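Local coordinates for protein hydrogen peroxide-inducible genes activator (Corynebacterium glutamicum, PDB 6G1D) that senses hydrogen peroxide as a LysR-type transcription factor and probably switches on peroxide-inducible genes in response, at residues L195-L209 with V240-P254. The protein carries 1 engineered substitution. Numbering follows the deposited sequence.
Sequences LEDLDLLLLDDGHSL and VMQLVVAGLGSTLVP. Engineered in segment 195-209: Ser208 (natural residue Cys). With SO4 (sulfate ion), chain M.
Where the main chain would be expected to carry the pairing on past a single bridge at Leu200 and Ser250, a side chain takes over: the Thr251 hydroxyl donates to the Leu201 carbonyl, with OG1 2.7 Å from O and a C=O...donor angle of 170°. A first torsion of -159° sets OG1 opposite the Thr251 backbone N and turns it onto that oxygen. The bridge itself rests on two backbone bonds, Ser250 N to Asp199 O at 2.9 Å and Leu201 N to Ser250 O at 2.8 Å; Ser250 thus bonds residues on both sides of Leu200, the parallel pattern. A water joins Asp199 N to Ser250 OG. Strand 251-254 is the outermost of the mixed sheet within this chain, and its backbone also bonds strand 164-179.

Leu201 supplies the main apolar plug. Its CD1 lies 3.5 Å from Gly249 CA and also touches Leu243 CB, reaching the end of helix 237-245, which a Schellman motif at Gly247 terminates. Gly249 CA also packs 3.2 Å from Asp199 O, at a phi of 159° that other residues rarely adopt. Leu252 CD1 is met by the CD2 methyls of Leu200 and, at 3.9 Å and crossing at about a right angle, Leu195. Leu209 CD2 reaches Pro254 CD at 4.1 Å.

At the start of helix 208-219, a sulfate, probably from the crystallisation liquor, is held by backbone N of Ser208 (engineered; naturally cysteine) and Leu209 (N to O3 2.7 Å), Thr109 OG1 and N-cap His207, whose ND1 bond is doubtfully short. This anion-holding helix end is consistent with a peroxide-sensing pocket, which Leu209 packing joins to the edge strand.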
ATOM      1  N   LEU B 195      17.810  -1.877 -31.447  1.00 43.91           N
ATOM      2  CA  LEU B 195      16.894  -2.128 -30.322  1.00 44.78           C
ATOM      3  C   LEU B 195      15.891  -3.266 -30.596  1.00 47.05           C
ATOM      4  O   LEU B 195      15.501  -3.974 -29.672  1.00 47.78           O
ATOM      5  CB  LEU B 195      16.182  -0.840 -29.931  1.00 43.27           C
ATOM      6  CG  LEU B 195      17.093   0.216 -29.283  1.00 41.39           C
ATOM      7  CD1 LEU B 195      16.420   1.585 -29.198  1.00 41.15           C
ATOM      8  CD2 LEU B 195      17.554  -0.222 -27.895  1.00 43.54           C
ATOM      9  N   GLU B 196      15.582  -3.486 -31.858  1.00 57.40           N
ATOM     10  CA  GLU B 196      14.687  -4.545 -32.270  1.00 61.14           C
ATOM     11  C   GLU B 196      15.249  -5.904 -31.895  1.00 58.42           C
ATOM     12  O   GLU B 196      14.519  -6.822 -31.603  1.00 61.94           O
ATOM     13  CB  GLU B 196      14.472  -4.482 -33.771  1.00 64.96           C
ATOM     14  CG  GLU B 196      13.062  -4.828 -34.204  1.00 78.27           C
ATOM     15  CD  GLU B 196      12.666  -6.240 -33.847  1.00 91.73           C
ATOM     16  OE1 GLU B 196      11.499  -6.465 -33.474  1.00105.80           O
ATOM     17  OE2 GLU B 196      13.529  -7.128 -33.936  1.00 94.17           O
ATOM     18  N   ASP B 197      16.561  -6.026 -31.965  1.00 51.45           N
ATOM     19  CA  ASP B 197      17.255  -7.263 -31.688  1.00 55.73           C
ATOM     20  C   ASP B 197      17.526  -7.525 -30.215  1.00 54.78           C
ATOM     21  O   ASP B 197      18.176  -8.530 -29.901  1.00 57.23           O
ATOM     22  CB  ASP B 197      18.594  -7.272 -32.441  1.00 58.19           C
ATOM     23  CG  ASP B 197      18.430  -7.122 -33.942  1.00 60.43           C
ATOM     24  OD1 ASP B 197      17.404  -7.583 -34.507  1.00 65.52           O
ATOM     25  OD2 ASP B 197      19.370  -6.548 -34.536  1.00 70.92           O
ATOM     26  N   LEU B 198      17.085  -6.637 -29.325  1.00 50.60           N
ATOM     27  CA  LEU B 198      17.273  -6.828 -27.886  1.00 49.90           C
ATOM     28  C   LEU B 198      15.970  -7.243 -27.257  1.00 49.81           C
ATOM     29  O   LEU B 198      14.901  -6.773 -27.662  1.00 49.75           O
ATOM     30  CB  LEU B 198      17.755  -5.521 -27.224  1.00 49.44           C
ATOM     31  CG  LEU B 198      19.071  -4.995 -27.800  1.00 50.94           C
ATOM     32  CD1 LEU B 198      19.479  -3.688 -27.169  1.00 53.50           C
ATOM     33  CD2 LEU B 198      20.167  -6.011 -27.598  1.00 47.70           C
ATOM     34  N   ASP B 199      16.051  -8.131 -26.266  1.00 50.74           N
ATOM     35  CA  ASP B 199      14.939  -8.340 -25.343  1.00 53.16           C
ATOM     36  C   ASP B 199      15.181  -7.369 -24.206  1.00 49.43           C
ATOM     37  O   ASP B 199      15.970  -7.674 -23.315  1.00 49.17           O
ATOM     38  CB  ASP B 199      14.894  -9.792 -24.834  1.00 51.49           C
ATOM     39  CG  ASP B 199      14.534 -10.779 -25.938  1.00 61.85           C
ATOM     40  OD1 ASP B 199      15.182 -11.839 -25.992  1.00 68.44           O
ATOM     41  OD2 ASP B 199      13.633 -10.484 -26.771  1.00 57.57           O
ATOM     42  N   LEU B 200      14.514  -6.225 -24.253  1.00 47.49           N
ATOM     43  CA  LEU B 200      14.736  -5.178 -23.260  1.00 46.21           C
ATOM     44  C   LEU B 200      14.106  -5.530 -21.932  1.00 48.30           C
ATOM     45  O   LEU B 200      12.936  -5.902 -21.888  1.00 45.73           O
ATOM     46  CB  LEU B 200      14.202  -3.830 -23.755  1.00 44.91           C
ATOM     47  CG  LEU B 200      14.911  -3.265 -24.967  1.00 46.76           C
ATOM     48  CD1 LEU B 200      14.117  -2.042 -25.453  1.00 51.26           C
ATOM     49  CD2 LEU B 200      16.370  -2.925 -24.618  1.00 48.55           C
ATOM     50  N   LEU B 201      14.890  -5.429 -20.858  1.00 45.31           N
ATOM     51  CA  LEU B 201      14.384  -5.516 -19.481  1.00 41.75           C
ATOM     52  C   LEU B 201      14.383  -4.109 -18.967  1.00 44.98           C
ATOM     53  O   LEU B 201      15.432  -3.461 -18.898  1.00 47.24           O
ATOM     54  CB  LEU B 201      15.280  -6.383 -18.605  1.00 43.48           C
ATOM     55  CG  LEU B 201      15.498  -7.788 -19.111  1.00 46.62           C
ATOM     56  CD1 LEU B 201      16.673  -8.480 -18.449  1.00 51.02           C
ATOM     57  CD2 LEU B 201      14.258  -8.609 -18.873  1.00 52.93           C
ATOM     58  N   LEU B 202      13.214  -3.635 -18.589  1.00 42.81           N
ATOM     59  CA  LEU B 202      13.003  -2.251 -18.168  1.00 44.38           C
ATOM     60  C   LEU B 202      12.497  -2.236 -16.734  1.00 43.75           C
ATOM     61  O   LEU B 202      11.900  -3.203 -16.224  1.00 45.76           O
ATOM     62  CB  LEU B 202      11.990  -1.556 -19.076  1.00 46.73           C
ATOM     63  CG  LEU B 202      12.326  -1.559 -20.589  1.00 46.49           C
ATOM     64  CD1 LEU B 202      11.238  -0.916 -21.422  1.00 51.25           C
ATOM     65  CD2 LEU B 202      13.641  -0.834 -20.834  1.00 53.84           C
ATOM     66  N   LEU B 203      12.749  -1.108 -16.076  1.00 42.24           N
ATOM     67  CA  LEU B 203      12.114  -0.821 -14.819  1.00 44.86           C
ATOM     68  C   LEU B 203      10.599  -0.672 -15.122  1.00 42.62           C
ATOM     69  O   LEU B 203      10.219  -0.447 -16.287  1.00 42.53           O
ATOM     70  CB  LEU B 203      12.685   0.465 -14.268  1.00 44.00           C
ATOM     71  CG  LEU B 203      14.161   0.468 -13.888  1.00 43.54           C
ATOM     72  CD1 LEU B 203      14.577   1.881 -13.464  1.00 43.88           C
ATOM     73  CD2 LEU B 203      14.451  -0.609 -12.840  1.00 44.85           C
ATOM     74  N   ASP B 204       9.750  -0.804 -14.114  1.00 48.63           N
ATOM     75  CA  ASP B 204       8.290  -0.667 -14.327  1.00 56.03           C
ATOM     76  C   ASP B 204       7.919   0.771 -14.740  1.00 57.58           C
ATOM     77  O   ASP B 204       8.767   1.671 -14.728  1.00 56.21           O
ATOM     78  CB  ASP B 204       7.485  -1.113 -13.099  1.00 70.09           C
ATOM     79  CG  ASP B 204       7.752  -0.256 -11.898  1.00 86.46           C
ATOM     80  OD1 ASP B 204       8.660  -0.651 -11.147  1.00 96.77           O
ATOM     81  OD2 ASP B 204       7.155   0.841 -11.755  1.00 84.51           O
ATOM     82  N   ASP B 205       6.651   0.961 -15.106  1.00 61.55           N
ATOM     83  CA  ASP B 205       6.106   2.216 -15.656  1.00 64.93           C
ATOM     84  C   ASP B 205       6.231   3.466 -14.762  1.00 59.18           C
ATOM     85  O   ASP B 205       6.094   4.576 -15.255  1.00 61.02           O
ATOM     86  CB  ASP B 205       4.568   2.039 -15.924  1.00 74.17           C
ATOM     87  CG  ASP B 205       4.258   1.035 -16.983  1.00 83.53           C
ATOM     88  OD1 ASP B 205       5.113   0.218 -17.356  1.00115.48           O
ATOM     89  OD2 ASP B 205       3.114   1.075 -17.496  1.00 83.26           O
ATOM     90  N   GLY B 206       6.437   3.291 -13.458  1.00 52.38           N
ATOM     91  CA  GLY B 206       6.639   4.418 -12.557  1.00 53.58           C
ATOM     92  C   GLY B 206       7.974   5.166 -12.708  1.00 51.80           C
ATOM     93  O   GLY B 206       8.131   6.263 -12.165  1.00 50.97           O
ATOM     94  N   HIS B 207       8.928   4.596 -13.446  1.00 46.30           N
ATOM     95  CA  HIS B 207      10.265   5.177 -13.593  1.00 44.76           C
ATOM     96  C   HIS B 207      10.352   5.914 -14.914  1.00 42.52           C
ATOM     97  O   HIS B 207       9.980   5.375 -15.961  1.00 42.61           O
ATOM     98  CB  HIS B 207      11.306   4.057 -13.526  1.00 48.99           C
ATOM     99  CG  HIS B 207      11.342   3.363 -12.202  1.00 51.92           C
ATOM    100  ND1 HIS B 207      12.186   3.739 -11.168  1.00 48.22           N
ATOM    101  CD2 HIS B 207      10.605   2.332 -11.728  1.00 47.69           C
ATOM    102  CE1 HIS B 207      12.001   2.927 -10.136  1.00 55.06           C
ATOM    103  NE2 HIS B 207      11.039   2.076 -10.443  1.00 51.28           N
ATOM    104  N   SER B 208      10.841   7.145 -14.892  1.00 38.07           N
ATOM    105  CA  SER B 208      11.024   7.919 -16.143  1.00 43.36           C
ATOM    106  C   SER B 208      12.001   7.241 -17.150  1.00 38.22           C
ATOM    107  O   SER B 208      11.874   7.420 -18.367  1.00 39.04           O
ATOM    108  CB  SER B 208      11.505   9.354 -15.842  1.00 44.31           C
ATOM    109  OG  SER B 208      12.782   9.347 -15.202  1.00 43.19           O
ATOM    110  N   LEU B 209      12.950   6.462 -16.646  1.00 38.73           N
ATOM    111  CA  LEU B 209      13.856   5.723 -17.522  1.00 38.26           C
ATOM    112  C   LEU B 209      13.100   4.702 -18.404  1.00 43.48           C
ATOM    113  O   LEU B 209      13.450   4.518 -19.576  1.00 40.56           O
ATOM    114  CB  LEU B 209      14.955   5.006 -16.719  1.00 37.21           C
ATOM    115  CG  LEU B 209      16.041   4.318 -17.542  1.00 36.79           C
ATOM    116  CD1 LEU B 209      16.752   5.319 -18.432  1.00 38.61           C
ATOM    117  CD2 LEU B 209      17.025   3.591 -16.613  1.00 40.45           C
ATOM    118  N   VAL B 240      17.927  -5.468 -12.350  1.00 34.12           N
ATOM    119  CA  VAL B 240      17.962  -5.628 -13.799  1.00 33.98           C
ATOM    120  C   VAL B 240      19.353  -6.179 -14.220  1.00 33.82           C
ATOM    121  O   VAL B 240      19.414  -7.087 -15.045  1.00 34.41           O
ATOM    122  CB  VAL B 240      17.636  -4.308 -14.533  1.00 33.23           C
ATOM    123  CG1 VAL B 240      17.840  -4.389 -16.045  1.00 33.23           C
ATOM    124  CG2 VAL B 240      16.166  -3.947 -14.242  1.00 33.75           C
ATOM    125  N   MET B 241      20.430  -5.676 -13.626  1.00 37.92           N
ATOM    126  CA  MET B 241      21.779  -6.124 -13.969  1.00 40.30           C
ATOM    127  C   MET B 241      21.955  -7.609 -13.678  1.00 39.12           C
ATOM    128  O   MET B 241      22.562  -8.302 -14.472  1.00 43.34           O
ATOM    129  CB  MET B 241      22.847  -5.326 -13.217  1.00 38.89           C
ATOM    130  CG  MET B 241      22.938  -3.850 -13.591  1.00 38.36           C
ATOM    131  SD  MET B 241      23.271  -3.428 -15.313  1.00 43.14           S
ATOM    132  CE  MET B 241      21.679  -2.879 -15.824  1.00 47.61           C
ATOM    133  N   GLN B 242      21.383  -8.116 -12.593  1.00 36.22           N
ATOM    134  CA  GLN B 242      21.450  -9.541 -12.300  1.00 36.99           C
ATOM    135  C   GLN B 242      20.712 -10.361 -13.360  1.00 40.86           C
ATOM    136  O   GLN B 242      21.144 -11.461 -13.731  1.00 39.64           O
ATOM    137  CB  GLN B 242      20.889  -9.888 -10.909  1.00 37.61           C
ATOM    138  CG  GLN B 242      21.350  -9.062  -9.713  1.00 39.12           C
ATOM    139  CD  GLN B 242      22.881  -9.128  -9.479  1.00 37.28           C
ATOM    140  OE1 GLN B 242      23.661  -9.059 -10.420  1.00 37.06           O
ATOM    141  NE2 GLN B 242      23.301  -9.293  -8.228  1.00 37.86           N
ATOM    142  N   LEU B 243      19.596  -9.835 -13.840  1.00 36.75           N
ATOM    143  CA  LEU B 243      18.816 -10.514 -14.907  1.00 38.74           C
ATOM    144  C   LEU B 243      19.617 -10.517 -16.198  1.00 37.17           C
ATOM    145  O   LEU B 243      19.606 -11.508 -16.915  1.00 38.12           O
ATOM    146  CB  LEU B 243      17.420  -9.873 -15.102  1.00 37.41           C
ATOM    147  CG  LEU B 243      16.591  -9.870 -13.814  1.00 37.93           C
ATOM    148  CD1 LEU B 243      15.284  -9.126 -13.991  1.00 37.96           C
ATOM    149  CD2 LEU B 243      16.268 -11.264 -13.304  1.00 39.58           C
ATOM    150  N   VAL B 244      20.313  -9.410 -16.483  1.00 36.09           N
ATOM    151  CA  VAL B 244      21.134  -9.301 -17.687  1.00 36.00           C
ATOM    152  C   VAL B 244      22.290 -10.295 -17.614  1.00 36.75           C
ATOM    153  O   VAL B 244      22.557 -10.997 -18.600  1.00 39.02           O
ATOM    154  CB  VAL B 244      21.657  -7.868 -17.912  1.00 36.07           C
ATOM    155  CG1 VAL B 244      22.671  -7.845 -19.052  1.00 35.23           C
ATOM    156  CG2 VAL B 244      20.528  -6.904 -18.218  1.00 35.22           C
ATOM    157  N   VAL B 245      22.954 -10.389 -16.457  1.00 36.76           N
ATOM    158  CA  VAL B 245      24.067 -11.354 -16.276  1.00 37.45           C
ATOM    159  C   VAL B 245      23.579 -12.769 -16.514  1.00 38.87           C
ATOM    160  O   VAL B 245      24.235 -13.565 -17.140  1.00 39.74           O
ATOM    161  CB  VAL B 245      24.682 -11.251 -14.854  1.00 37.50           C
ATOM    162  CG1 VAL B 245      25.615 -12.409 -14.543  1.00 38.85           C
ATOM    163  CG2 VAL B 245      25.419  -9.944 -14.678  1.00 36.35           C
ATOM    164  N   ALA B 246      22.392 -13.070 -16.018  1.00 39.23           N
ATOM    165  CA  ALA B 246      21.760 -14.395 -16.179  1.00 40.74           C
ATOM    166  C   ALA B 246      21.229 -14.690 -17.587  1.00 41.13           C
ATOM    167  O   ALA B 246      20.649 -15.761 -17.784  1.00 43.38           O
ATOM    168  CB  ALA B 246      20.658 -14.587 -15.147  1.00 41.22           C
ATOM    169  N   GLY B 247      21.409 -13.768 -18.543  1.00 45.09           N
ATOM    170  CA  GLY B 247      20.989 -13.970 -19.943  1.00 47.14           C
ATOM    171  C   GLY B 247      19.481 -13.795 -20.212  1.00 47.46           C
ATOM    172  O   GLY B 247      18.999 -14.233 -21.221  1.00 45.47           O
ATOM    173  N   LEU B 248      18.759 -13.120 -19.326  1.00 49.51           N
ATOM    174  CA  LEU B 248      17.324 -12.919 -19.496  1.00 47.30           C
ATOM    175  C   LEU B 248      16.980 -11.726 -20.384  1.00 48.17           C
ATOM    176  O   LEU B 248      15.828 -11.542 -20.706  1.00 54.64           O
ATOM    177  CB  LEU B 248      16.623 -12.801 -18.140  1.00 49.16           C
ATOM    178  CG  LEU B 248      16.560 -14.101 -17.344  1.00 52.00           C
ATOM    179  CD1 LEU B 248      17.846 -14.767 -16.927  1.00 63.07           C
ATOM    180  CD2 LEU B 248      15.702 -13.862 -16.118  1.00 54.28           C
ATOM    181  N   GLY B 249      17.969 -10.936 -20.781  1.00 47.80           N
ATOM    182  CA  GLY B 249      17.715  -9.736 -21.568  1.00 43.34           C
ATOM    183  C   GLY B 249      18.846  -8.723 -21.508  1.00 42.81           C
ATOM    184  O   GLY B 249      19.914  -8.986 -20.948  1.00 42.98           O
ATOM    185  N   SER B 250      18.617  -7.585 -22.132  1.00 37.02           N
ATOM    186  CA  SER B 250      19.552  -6.482 -22.172  1.00 36.23           C
ATOM    187  C   SER B 250      18.850  -5.247 -21.655  1.00 37.10           C
ATOM    188  O   SER B 250      17.605  -5.239 -21.525  1.00 36.48           O
ATOM    189  CB  SER B 250      19.987  -6.254 -23.620  1.00 38.39           C
ATOM    190  OG  SER B 250      20.649  -7.399 -24.138  1.00 38.75           O
ATOM    191  N   THR B 251      19.602  -4.174 -21.396  1.00 38.24           N
ATOM    192  CA  THR B 251      18.972  -2.910 -20.994  1.00 37.81           C
ATOM    193  C   THR B 251      19.787  -1.698 -21.405  1.00 37.78           C
ATOM    194  O   THR B 251      20.836  -1.824 -22.037  1.00 38.96           O
ATOM    195  CB  THR B 251      18.622  -2.926 -19.482  1.00 41.57           C
ATOM    196  OG1 THR B 251      17.601  -1.952 -19.183  1.00 41.20           O
ATOM    197  CG2 THR B 251      19.858  -2.668 -18.634  1.00 39.56           C
ATOM    198  N   LEU B 252      19.237  -0.525 -21.113  1.00 37.19           N
ATOM    199  CA  LEU B 252      19.975   0.738 -21.233  1.00 38.94           C
ATOM    200  C   LEU B 252      20.028   1.406 -19.851  1.00 37.49           C
ATOM    201  O   LEU B 252      19.051   1.383 -19.127  1.00 35.89           O
ATOM    202  CB  LEU B 252      19.367   1.682 -22.243  1.00 36.96           C
ATOM    203  CG  LEU B 252      19.589   1.396 -23.730  1.00 39.51           C
ATOM    204  CD1 LEU B 252      18.870   0.127 -24.199  1.00 39.73           C
ATOM    205  CD2 LEU B 252      19.185   2.568 -24.588  1.00 41.49           C
ATOM    206  N   VAL B 253      21.187   1.942 -19.497  1.00 34.92           N
ATOM    207  CA  VAL B 253      21.337   2.686 -18.254  1.00 35.23           C
ATOM    208  C   VAL B 253      21.980   4.051 -18.535  1.00 35.46           C
ATOM    209  O   VAL B 253      22.666   4.249 -19.539  1.00 32.56           O
ATOM    210  CB  VAL B 253      22.121   1.925 -17.178  1.00 34.07           C
ATOM    211  CG1 VAL B 253      21.447   0.594 -16.892  1.00 40.39           C
ATOM    212  CG2 VAL B 253      23.590   1.759 -17.553  1.00 34.89           C
ATOM    213  N   PRO B 254      21.738   5.016 -17.642  1.00 35.86           N
ATOM    214  CA  PRO B 254      22.449   6.296 -17.769  1.00 35.83           C
ATOM    215  C   PRO B 254      23.920   6.112 -17.492  1.00 31.90           C
ATOM    216  O   PRO B 254      24.269   5.286 -16.653  1.00 31.87           O
ATOM    217  CB  PRO B 254      21.823   7.162 -16.672  1.00 37.73           C
ATOM    218  CG  PRO B 254      20.630   6.406 -16.200  1.00 40.70           C
ATOM    219  CD  PRO B 254      20.858   4.979 -16.460  1.00 38.26           C
TER
HETATM  220  S   SO4 M 402      13.447   7.163 -12.522  1.00 57.88           S
HETATM  221  O1  SO4 M 402      14.956   7.754 -12.145  1.00 58.60           O
HETATM  222  O2  SO4 M 402      12.111   8.224 -12.446  1.00 61.32           O
HETATM  223  O3  SO4 M 402      13.697   6.559 -14.055  1.00 58.58           O
HETATM  224  O4  SO4 M 402      13.212   6.002 -11.423  1.00 57.97           O
HETATM  225  O   HOH W   1      18.854  -9.175 -25.427  1.00 38.10           O